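Local structure of SusD superfamily protein (3HDX) at residues N33-C38 with Y122-R127; K43-V48 with G428-D433; D67-V72 with I456-S461. The protein probably binds polysaccharide at the outer membrane of Bacteroides thetaiotaomicron, serving carbohydrate metabolism. One frame throughout, in Å; residues are numbered along the deposited sequence. Where two conformers were deposited one is given.

Contact 1: residues N33-C38 with Y122-R127; sequences NTHWIC and YFYMVR
Tyr-124 reaches from helix 104-129 to the first turn of helix 34-41 and ends on the imidazole of His-35. From CB the tyrosine already heads for the other helix, and with CG anti to the backbone N (chi1 -161°) the ring extends between the two backbones, whose nearest CA atoms, those of His-35 and Tyr-124, are 9.7 Å apart. Along one edge of the ring, Tyr-124 CE1 passes the methyl CG2 of Thr-34 at 4.4 Å. On the other edge Tyr-124 CE2 lies 3.8 Å from His-35 ND1. At the tip, Tyr-124 OH is hydrogen-bonded to His-35 ND1 at 2.7 Å, nearly straight at 160° and close to the planes of both rings. The rings therefore meet rim to rim, planes 24° apart, without stacking. Tyr-124 OH is also hydrogen-bonded to water 1 at 2.8 Å, and that water donates to His-35 O at 2.9 Å, so one tyrosine oxygen is tied to both side chain and main chain of a single residue. At its far side the imidazole NE2 has a weak hydrogen bond with Glu-427 O. One tyrosine thus makes a polar bridge between two helices of this helix-rich protein. With all three touching residues buried, the direct bond and the water give the phenol oxygen polar partners within the interior, and the imidazole, held firmly at ND1 and weakly at NE2, is probably restrained in its rotation.

Contact 2: residues K43-V48 with G428-D433; sequences KGDFTV and GWRWYD. With EDO (1,2-ethanediol), chain H; EDO (1,2-ethanediol), chain E.
Asp-45 and Arg-430 cross at about a right angle where the loop leading into strand 47-48 passes the first turn of helix 430-441, on the surface of the helical SusD fold. Their planar ends are turned 29° from each other, and Asp-45 OD2 stands well out of the guanidinium plane, 3.7 Å from Arg-430 NE, so this long salt bridge is a matter of charge, with no N-H aimed at the oxygen. The carboxylate has a second arginine, Arg-421, on OD1. Water 2 makes the firmer link: it donates to Lys-43 O and Asp-45 OD1 and accepts from Arg-430 NH2 at 3.0 Å. An alanine at Arg-430 would remove the guanidinium, and would probably leave water 2 without its donor and Asp-45 with Arg-421 as its remaining arginine partner. Next along the helix, Trp-431 has CG anti to its backbone N (chi1 166°), which carries the indole to Lys-43, whose CG lies 3.7 Å from Trp-431 CZ3; the lysine chain then bends away. Beyond the protein contact, a 1,2-ethanediol, probably from the crystallisation liquor, sits at the guanidinium edge, where its O1 accepts from Arg-430 NH1 at 2.8 Å and from NH2 at 3.0 Å.

Contact 3: residues D67-V72 with I456-S461; sequences DLLKKV and IYWPVS
Val-72 and Leu-69 of helix 67-73 pack against the indole of Trp-458, an apolar, mostly buried contact between a short helix from the N-terminal part of the chain and the irregular loop that joins helix 445-453 to helix 462-467. The tryptophan carries most of it. Its CB points at the helix, and with CG beside the backbone N (chi1 -78°) the six-membered ring is brought up to the two aliphatic residues. Val-72 CG1 sits over one face in a CH-pi contact, 3.8 Å from the centroid of the six-membered ring and 17° off its normal. The methyl is nearly equidistant from Trp-458 CZ3 and CH2, slightly offset toward the rim. Val-72 gets there because its CG1 is anti to the backbone N (chi1 171°). Leu-69, almost one turn earlier, crosses the indole at about a right angle and sets the methyl CD2 3.8 Å from Trp-458 CZ3, so the outer corner of the ring receives both residues.

In the TPR-like helical fold of the SusD family, a loop from near the C terminus here lies against a helix from near the start. Cys-38 and Ile-37 of helix 34-41 also touch Trp-458, which places the indole where two helices and the loop come together. The main chain of Trp-458 is hydrogen-bonded to that of Ile-128.

Further along the loop the two backbones draw closer, the CA atoms of Lys-70 and Ser-461 lying 6.1 Å apart. There Ser-461 CB approaches Lys-70 O at 4.2 Å, while the serine OG, almost as near, is hydrogen-bonded to Asp-463 N and caps helix 462-467.

From the N terminus the chain lays down helix 34-41, the loop into strand 47-48 and helix 67-73 before any contact closes. Contact 1 closes first, when helix 104-129 returns to helix 34-41. Contacts 2 and 3 wait for the last part of the chain: helix 430-441 comes back to the loop before strand 47-48, then the loop before helix 462-467 to helix 67-73. All three loops cross and none nests within another. Contact 1 thus joins early helices, whereas contacts 2 and 3 tie the start of the chain to its end. The three contacts also adjoin: Cys-38 lies against Tyr-432 and Trp-431 of contact 2 and Val-72 and Trp-458 of contact 3, while Arg-127 makes a cation-pi contact with Tyr-432.

Contact 1: residues N33-C38 with Y122-R127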
loop_
_atom_site.group_PDB
_atom_site.type_symbol
_atom_site.label_atom_id
_atom_site.label_comp_id
_atom_site.label_asym_id
_atom_site.label_seq_id
_atom_site.Cartn_x
_atom_site.Cartn_y
_atom_site.Cartn_z
ATOM N N ASN A 33 0.707 7.423 -11.135
ATOM C CA ASN A 33 1.430 7.340 -9.872
ATOM C C ASN A 33 0.529 7.482 -8.633
ATOM O O ASN A 33 0.970 7.946 -7.576
ATOM C CB ASN A 33 2.606 8.337 -9.862
ATOM C CG ASN A 33 3.658 7.978 -10.850
ATOM O OD1 ASN A 33 3.947 6.801 -11.029
ATOM N ND2 ASN A 33 4.164 8.976 -11.585
ATOM N N THR A 34 -0.701 6.996 -8.767
ATOM C CA THR A 34 -1.709 7.036 -7.721
ATOM C C THR A 34 -1.182 6.678 -6.338
ATOM O O THR A 34 -1.411 7.393 -5.378
ATOM C CB THR A 34 -2.930 6.114 -8.075
ATOM O OG1 THR A 34 -3.678 6.724 -9.137
ATOM C CG2 THR A 34 -3.823 5.837 -6.846
ATOM N N HIS A 35 -0.463 5.571 -6.246
ATOM C CA HIS A 35 -0.037 5.087 -4.931
ATOM C C HIS A 35 0.751 6.131 -4.133
ATOM O O HIS A 35 0.472 6.381 -2.958
ATOM C CB HIS A 35 0.752 3.780 -5.099
ATOM C CG HIS A 35 1.091 3.096 -3.800
ATOM N ND1 HIS A 35 0.140 2.608 -2.926
ATOM C CD2 HIS A 35 2.296 2.770 -3.270
ATOM C CE1 HIS A 35 0.758 2.044 -1.900
ATOM N NE2 HIS A 35 2.064 2.130 -2.084
ATOM N N TRP A 36 1.660 6.798 -4.833
ATOM C CA TRP A 36 2.546 7.799 -4.234
ATOM C C TRP A 36 1.897 9.157 -4.151
ATOM O O TRP A 36 2.125 9.890 -3.190
ATOM C CB TRP A 36 3.902 7.812 -4.964
ATOM C CG TRP A 36 4.443 6.416 -5.011
ATOM C CD1 TRP A 36 5.093 5.742 -4.019
ATOM C CD2 TRP A 36 4.244 5.477 -6.078
ATOM N NE1 TRP A 36 5.336 4.447 -4.410
ATOM C CE2 TRP A 36 4.819 4.256 -5.663
ATOM C CE3 TRP A 36 3.621 5.545 -7.348
ATOM C CZ2 TRP A 36 4.797 3.112 -6.473
ATOM C CZ3 TRP A 36 3.593 4.402 -8.147
ATOM C CH2 TRP A 36 4.161 3.195 -7.692
ATOM N N ILE A 37 1.117 9.507 -5.185
ATOM C CA ILE A 37 0.397 10.779 -5.221
ATOM C C ILE A 37 -0.588 10.840 -4.051
ATOM O O ILE A 37 -0.617 11.819 -3.281
ATOM C CB ILE A 37 -0.367 10.947 -6.577
ATOM C CG1 ILE A 37 0.616 11.175 -7.746
ATOM C CG2 ILE A 37 -1.427 12.043 -6.472
ATOM C CD1 ILE A 37 1.422 12.406 -7.701
ATOM N N CYS A 38 -1.344 9.755 -3.869
ATOM C CA CYS A 38 -2.345 9.698 -2.806
ATOM C C CYS A 38 -1.779 9.388 -1.427
ATOM O O CYS A 38 -2.397 9.807 -0.428
ATOM C CB CYS A 38 -3.462 8.685 -3.152
ATOM S SG CYS A 38 -4.350 9.067 -4.650
ATOM N N TYR A 122 -11.515 -2.563 -2.784
ATOM C CA TYR A 122 -12.512 -1.836 -2.013
ATOM C C TYR A 122 -11.897 -1.049 -0.858
ATOM O O TYR A 122 -12.222 0.110 -0.676
ATOM C CB TYR A 122 -13.668 -2.722 -1.561
ATOM C CG TYR A 122 -14.794 -2.806 -2.586
ATOM C CD1 TYR A 122 -15.464 -1.646 -2.993
ATOM C CD2 TYR A 122 -15.164 -4.023 -3.181
ATOM C CE1 TYR A 122 -16.494 -1.682 -3.945
ATOM C CE2 TYR A 122 -16.233 -4.077 -4.085
ATOM C CZ TYR A 122 -16.861 -2.907 -4.509
ATOM O OH TYR A 122 -17.864 -2.993 -5.450
ATOM N N PHE A 123 -11.052 -1.697 -0.061
ATOM C CA PHE A 123 -10.382 -1.002 1.035
ATOM C C PHE A 123 -9.592 0.204 0.530
ATOM O O PHE A 123 -9.699 1.303 1.046
ATOM C CB PHE A 123 -9.442 -1.964 1.766
ATOM C CG PHE A 123 -8.459 -1.267 2.688
ATOM C CD1 PHE A 123 -8.928 -0.495 3.732
ATOM C CD2 PHE A 123 -7.093 -1.406 2.503
ATOM C CE1 PHE A 123 -8.030 0.140 4.581
ATOM C CE2 PHE A 123 -6.199 -0.758 3.376
ATOM C CZ PHE A 123 -6.699 -0.044 4.422
ATOM N N TYR A 124 -8.801 -0.044 -0.508
ATOM C CA TYR A 124 -7.898 0.977 -1.049
ATOM C C TYR A 124 -8.669 2.204 -1.526
ATOM O O TYR A 124 -8.310 3.340 -1.252
ATOM C CB TYR A 124 -7.019 0.349 -2.160
ATOM C CG TYR A 124 -5.769 1.139 -2.465
ATOM C CD1 TYR A 124 -5.815 2.220 -3.348
ATOM C CD2 TYR A 124 -4.535 0.820 -1.875
ATOM C CE1 TYR A 124 -4.701 2.934 -3.680
ATOM C CE2 TYR A 124 -3.389 1.525 -2.179
ATOM C CZ TYR A 124 -3.488 2.600 -3.085
ATOM O OH TYR A 124 -2.374 3.309 -3.405
HETATM N N MSE A 125 -9.779 1.947 -2.208
HETATM C CA MSE A 125 -10.574 3.028 -2.767
HETATM C C MSE A 125 -11.370 3.749 -1.648
HETATM O O MSE A 125 -11.591 4.963 -1.731
HETATM C CB MSE A 125 -11.425 2.562 -3.959
HETATM C CG MSE A 125 -12.641 1.790 -3.578
HETATM SE SE MSE A 125 -13.589 1.039 -5.073
HETATM C CE MSE A 125 -13.856 2.705 -6.081
ATOM N N VAL A 126 -11.796 3.023 -0.612
ATOM C CA VAL A 126 -12.474 3.647 0.548
ATOM C C VAL A 126 -11.558 4.627 1.271
ATOM O O VAL A 126 -11.999 5.721 1.683
ATOM C CB VAL A 126 -13.108 2.593 1.503
ATOM C CG1 VAL A 126 -13.391 3.186 2.918
ATOM C CG2 VAL A 126 -14.342 1.963 0.814
ATOM N N ARG A 127 -10.259 4.314 1.351
ATOM C CA ARG A 127 -9.348 5.265 1.980
ATOM C C ARG A 127 -9.236 6.560 1.163
ATOM O O ARG A 127 -8.999 7.630 1.741
ATOM C CB ARG A 127 -7.944 4.712 2.146
ATOM C CG ARG A 127 -7.833 3.537 3.108
ATOM C CD ARG A 127 -6.360 3.332 3.490
ATOM N NE ARG A 127 -5.534 3.095 2.320
ATOM C CZ ARG A 127 -4.247 2.724 2.365
ATOM N NH1 ARG A 127 -3.625 2.522 3.513
ATOM N NH2 ARG A 127 -3.593 2.539 1.245
HETATM O O HOH W 1 -2.152 5.691 -2.040
#

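Contact 2: residues K43-V48 with G428-D433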
loop_
_atom_site.group_PDB
_atom_site.type_symbol
_atom_site.label_atom_id
_atom_site.label_comp_id
_atom_site.label_asym_id
_atom_site.label_seq_id
_atom_site.Cartn_x
_atom_site.Cartn_y
_atom_site.Cartn_z
ATOM N N LYS A 43 -0.016 16.218 1.743
ATOM C CA LYS A 43 0.455 16.700 3.047
ATOM C C LYS A 43 1.706 15.939 3.538
ATOM O O LYS A 43 1.948 15.796 4.741
ATOM C CB LYS A 43 -0.669 16.688 4.085
ATOM C CG LYS A 43 -1.873 17.560 3.742
ATOM C CD LYS A 43 -1.526 19.041 3.565
ATOM C CE LYS A 43 -0.932 19.667 4.813
ATOM N NZ LYS A 43 -0.505 21.092 4.615
ATOM N N GLY A 44 2.548 15.552 2.571
ATOM C CA GLY A 44 3.696 14.742 2.848
ATOM C C GLY A 44 4.950 15.520 3.119
ATOM O O GLY A 44 4.920 16.735 3.348
ATOM N N ASP A 45 6.062 14.782 3.065
ATOM C CA ASP A 45 7.403 15.328 3.355
ATOM C C ASP A 45 8.174 15.693 2.136
ATOM O O ASP A 45 9.320 16.129 2.272
ATOM C CB ASP A 45 8.179 14.320 4.192
ATOM C CG ASP A 45 7.520 14.107 5.560
ATOM O OD1 ASP A 45 7.098 15.123 6.142
ATOM O OD2 ASP A 45 7.445 12.953 6.027
ATOM N N PHE A 46 7.549 15.542 0.956
ATOM C CA PHE A 46 8.190 15.877 -0.319
ATOM C C PHE A 46 7.934 17.327 -0.721
ATOM O O PHE A 46 6.801 17.799 -0.795
ATOM C CB PHE A 46 7.764 14.927 -1.429
ATOM C CG PHE A 46 8.311 13.554 -1.304
ATOM C CD1 PHE A 46 7.637 12.585 -0.597
ATOM C CD2 PHE A 46 9.520 13.208 -1.911
ATOM C CE1 PHE A 46 8.137 11.306 -0.464
ATOM C CE2 PHE A 46 10.018 11.932 -1.786
ATOM C CZ PHE A 46 9.311 10.963 -1.059
ATOM N N THR A 47 9.033 17.996 -1.009
ATOM C CA THR A 47 9.033 19.315 -1.608
ATOM C C THR A 47 8.870 19.087 -3.116
ATOM O O THR A 47 9.420 18.126 -3.678
ATOM C CB THR A 47 10.358 20.051 -1.312
ATOM O OG1 THR A 47 10.415 20.315 0.082
ATOM C CG2 THR A 47 10.451 21.379 -2.068
ATOM N N VAL A 48 8.100 19.957 -3.770
ATOM C CA VAL A 48 7.878 19.886 -5.212
ATOM C C VAL A 48 8.828 20.873 -5.885
ATOM O O VAL A 48 8.838 22.051 -5.535
ATOM C CB VAL A 48 6.402 20.198 -5.601
ATOM C CG1 VAL A 48 6.213 20.174 -7.159
ATOM C CG2 VAL A 48 5.451 19.219 -4.908
ATOM N N GLY A 428 3.935 4.878 0.169
ATOM C CA GLY A 428 2.502 5.159 0.076
ATOM C C GLY A 428 1.722 5.143 1.366
ATOM O O GLY A 428 0.494 5.031 1.338
ATOM N N TRP A 429 2.409 5.365 2.490
ATOM C CA TRP A 429 1.798 5.323 3.836
ATOM C C TRP A 429 1.557 6.636 4.551
ATOM O O TRP A 429 0.594 6.735 5.305
ATOM C CB TRP A 429 2.634 4.426 4.775
ATOM C CG TRP A 429 2.380 2.985 4.518
ATOM C CD1 TRP A 429 3.208 2.064 3.969
ATOM C CD2 TRP A 429 1.164 2.317 4.822
ATOM N NE1 TRP A 429 2.570 0.834 3.869
ATOM C CE2 TRP A 429 1.303 0.960 4.375
ATOM C CE3 TRP A 429 -0.064 2.745 5.377
ATOM C CZ2 TRP A 429 0.259 0.043 4.452
ATOM C CZ3 TRP A 429 -1.084 1.817 5.494
ATOM C CH2 TRP A 429 -0.921 0.488 5.024
ATOM N N ARG A 430 2.411 7.628 4.307
ATOM C CA ARG A 430 2.417 8.847 5.127
ATOM C C ARG A 430 1.057 9.521 5.309
ATOM O O ARG A 430 0.670 9.859 6.409
ATOM C CB ARG A 430 3.461 9.823 4.609
ATOM C CG ARG A 430 3.599 11.109 5.344
ATOM C CD ARG A 430 3.935 10.984 6.829
ATOM N NE ARG A 430 4.118 12.309 7.388
ATOM C CZ ARG A 430 4.126 12.648 8.681
ATOM N NH1 ARG A 430 4.000 11.758 9.650
ATOM N NH2 ARG A 430 4.297 13.923 9.001
ATOM N N TRP A 431 0.352 9.747 4.224
ATOM C CA TRP A 431 -0.942 10.453 4.306
ATOM C C TRP A 431 -1.955 9.660 5.155
ATOM O O TRP A 431 -2.580 10.206 6.054
ATOM C CB TRP A 431 -1.511 10.733 2.906
ATOM C CG TRP A 431 -2.941 11.132 2.978
ATOM C CD1 TRP A 431 -3.999 10.371 2.616
ATOM C CD2 TRP A 431 -3.479 12.322 3.582
ATOM N NE1 TRP A 431 -5.173 11.018 2.926
ATOM C CE2 TRP A 431 -4.882 12.223 3.521
ATOM C CE3 TRP A 431 -2.914 13.447 4.150
ATOM C CZ2 TRP A 431 -5.731 13.235 3.994
ATOM C CZ3 TRP A 431 -3.744 14.458 4.640
ATOM C CH2 TRP A 431 -5.142 14.346 4.555
ATOM N N TYR A 432 -2.101 8.373 4.873
ATOM C CA TYR A 432 -3.037 7.536 5.619
ATOM C C TYR A 432 -2.627 7.464 7.108
ATOM O O TYR A 432 -3.468 7.530 7.998
ATOM C CB TYR A 432 -3.142 6.147 5.000
ATOM C CG TYR A 432 -3.436 6.175 3.539
ATOM C CD1 TYR A 432 -4.654 6.662 3.070
ATOM C CD2 TYR A 432 -2.459 5.816 2.607
ATOM C CE1 TYR A 432 -4.904 6.745 1.718
ATOM C CE2 TYR A 432 -2.699 5.880 1.245
ATOM C CZ TYR A 432 -3.927 6.359 0.799
ATOM O OH TYR A 432 -4.194 6.396 -0.559
ATOM N N ASP A 433 -1.326 7.340 7.340
ATOM C CA ASP A 433 -0.760 7.357 8.675
ATOM C C ASP A 433 -1.058 8.667 9.392
ATOM O O ASP A 433 -1.382 8.670 10.585
ATOM C CB ASP A 433 0.744 7.139 8.637
ATOM C CG ASP A 433 1.136 5.700 8.310
ATOM O OD1 ASP A 433 0.279 4.804 8.177
ATOM O OD2 ASP A 433 2.352 5.442 8.204
HETATM C C1 EDO H . 7.593 19.594 2.662
HETATM O O1 EDO H . 6.724 19.025 3.639
HETATM C C2 EDO H . 7.107 21.001 2.372
HETATM O O2 EDO H . 5.797 20.896 1.789
HETATM C C1 EDO E . 3.425 14.311 12.622
HETATM O O1 EDO E . 4.279 13.399 11.905
HETATM C C2 EDO E . 3.868 15.735 12.401
HETATM O O2 EDO E . 3.759 16.026 11.006
HETATM O O HOH W 2 4.223 15.069 6.252
#

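Contact 3: residues D67-V72 with I456-S461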
loop_
_atom_site.group_PDB
_atom_site.type_symbol
_atom_site.label_atom_id
_atom_site.label_comp_id
_atom_site.label_asym_id
_atom_site.label_seq_id
_atom_site.Cartn_x
_atom_site.Cartn_y
_atom_site.Cartn_z
ATOM N N ASP A 67 -5.327 18.563 -14.811
ATOM C CA ASP A 67 -5.706 17.285 -15.404
ATOM C C ASP A 67 -5.282 16.070 -14.527
ATOM O O ASP A 67 -6.015 15.103 -14.405
ATOM C CB ASP A 67 -5.098 17.156 -16.804
ATOM C CG ASP A 67 -5.760 16.071 -17.656
ATOM O OD1 ASP A 67 -6.991 15.956 -17.651
ATOM O OD2 ASP A 67 -5.018 15.377 -18.378
ATOM N N LEU A 68 -4.104 16.155 -13.907
ATOM C CA LEU A 68 -3.624 15.081 -13.034
ATOM C C LEU A 68 -4.645 14.776 -11.960
ATOM O O LEU A 68 -4.917 13.606 -11.682
ATOM C CB LEU A 68 -2.302 15.454 -12.350
ATOM C CG LEU A 68 -1.764 14.447 -11.303
ATOM C CD1 LEU A 68 -1.511 13.080 -11.943
ATOM C CD2 LEU A 68 -0.452 15.010 -10.664
ATOM N N LEU A 69 -5.139 15.838 -11.328
ATOM C CA LEU A 69 -6.102 15.703 -10.244
ATOM C C LEU A 69 -7.395 15.060 -10.731
ATOM O O LEU A 69 -7.953 14.144 -10.060
ATOM C CB LEU A 69 -6.398 17.045 -9.564
ATOM C CG LEU A 69 -5.259 17.738 -8.811
ATOM C CD1 LEU A 69 -5.675 19.121 -8.315
ATOM C CD2 LEU A 69 -4.717 16.928 -7.726
ATOM N N LYS A 70 -7.867 15.495 -11.905
ATOM C CA LYS A 70 -9.086 14.933 -12.467
ATOM C C LYS A 70 -8.926 13.424 -12.752
ATOM O O LYS A 70 -9.812 12.616 -12.441
ATOM C CB LYS A 70 -9.483 15.710 -13.737
ATOM C CG LYS A 70 -9.815 17.167 -13.455
ATOM C CD LYS A 70 -10.293 17.890 -14.679
ATOM C CE LYS A 70 -10.548 19.332 -14.303
ATOM N NZ LYS A 70 -9.379 19.839 -13.573
ATOM N N LYS A 71 -7.801 13.044 -13.344
ATOM C CA LYS A 71 -7.505 11.637 -13.669
ATOM C C LYS A 71 -7.384 10.745 -12.437
ATOM O O LYS A 71 -7.947 9.641 -12.376
ATOM C CB LYS A 71 -6.208 11.549 -14.472
ATOM C CG LYS A 71 -6.329 12.086 -15.906
ATOM C CD LYS A 71 -4.937 12.128 -16.521
ATOM C CE LYS A 71 -4.923 12.195 -18.048
ATOM N NZ LYS A 71 -3.469 12.572 -18.413
ATOM N N VAL A 72 -6.649 11.210 -11.450
ATOM C CA VAL A 72 -6.509 10.411 -10.209
ATOM C C VAL A 72 -7.869 10.237 -9.528
ATOM O O VAL A 72 -8.166 9.152 -9.038
ATOM C CB VAL A 72 -5.508 11.051 -9.235
ATOM C CG1 VAL A 72 -5.513 10.370 -7.868
ATOM C CG2 VAL A 72 -4.110 10.999 -9.838
ATOM N N ILE A 456 -10.488 14.934 3.934
ATOM C CA ILE A 456 -9.441 13.906 3.876
ATOM C C ILE A 456 -9.639 12.959 2.696
ATOM O O ILE A 456 -8.777 12.085 2.456
ATOM C CB ILE A 456 -9.355 13.065 5.173
ATOM C CG1 ILE A 456 -10.686 12.356 5.496
ATOM C CG2 ILE A 456 -8.790 13.935 6.328
ATOM C CD1 ILE A 456 -10.525 11.199 6.480
ATOM N N TYR A 457 -10.730 13.112 1.944
ATOM C CA TYR A 457 -10.952 12.290 0.744
ATOM C C TYR A 457 -10.789 13.114 -0.512
ATOM O O TYR A 457 -10.715 14.355 -0.487
ATOM C CB TYR A 457 -12.351 11.663 0.812
ATOM C CG TYR A 457 -12.539 10.846 2.059
ATOM C CD1 TYR A 457 -11.729 9.760 2.296
ATOM C CD2 TYR A 457 -13.517 11.152 2.998
ATOM C CE1 TYR A 457 -11.878 8.992 3.413
ATOM C CE2 TYR A 457 -13.657 10.397 4.160
ATOM C CZ TYR A 457 -12.821 9.299 4.354
ATOM O OH TYR A 457 -12.930 8.464 5.472
ATOM N N TRP A 458 -10.665 12.403 -1.613
ATOM C CA TRP A 458 -10.573 12.992 -2.944
ATOM C C TRP A 458 -11.957 13.295 -3.467
ATOM O O TRP A 458 -12.946 12.630 -3.121
ATOM C CB TRP A 458 -9.864 12.051 -3.944
ATOM C CG TRP A 458 -8.407 12.079 -3.767
ATOM C CD1 TRP A 458 -7.687 11.566 -2.699
ATOM C CD2 TRP A 458 -7.452 12.639 -4.673
ATOM N NE1 TRP A 458 -6.342 11.788 -2.911
ATOM C CE2 TRP A 458 -6.163 12.422 -4.116
ATOM C CE3 TRP A 458 -7.559 13.293 -5.923
ATOM C CZ2 TRP A 458 -4.980 12.892 -4.739
ATOM C CZ3 TRP A 458 -6.385 13.716 -6.554
ATOM C CH2 TRP A 458 -5.113 13.521 -5.957
ATOM N N PRO A 459 -12.060 14.311 -4.337
ATOM C CA PRO A 459 -13.338 14.509 -5.013
ATOM C C PRO A 459 -13.645 13.319 -5.947
ATOM O O PRO A 459 -12.733 12.614 -6.360
ATOM C CB PRO A 459 -13.094 15.767 -5.846
ATOM C CG PRO A 459 -11.693 15.960 -5.928
ATOM C CD PRO A 459 -11.046 15.264 -4.799
ATOM N N VAL A 460 -14.937 13.099 -6.198
ATOM C CA VAL A 460 -15.408 12.199 -7.229
ATOM C C VAL A 460 -15.259 12.942 -8.577
ATOM O O VAL A 460 -15.569 14.123 -8.689
ATOM C CB VAL A 460 -16.881 11.769 -6.972
ATOM C CG1 VAL A 460 -17.425 10.862 -8.101
ATOM C CG2 VAL A 460 -16.982 11.072 -5.624
ATOM N N SER A 461 -14.750 12.256 -9.587
ATOM C CA SER A 461 -14.584 12.873 -10.906
ATOM C C SER A 461 -15.948 13.321 -11.438
ATOM O O SER A 461 -16.944 12.595 -11.348
ATOM C CB SER A 461 -13.958 11.904 -11.902
ATOM O OG SER A 461 -14.069 12.439 -13.233
#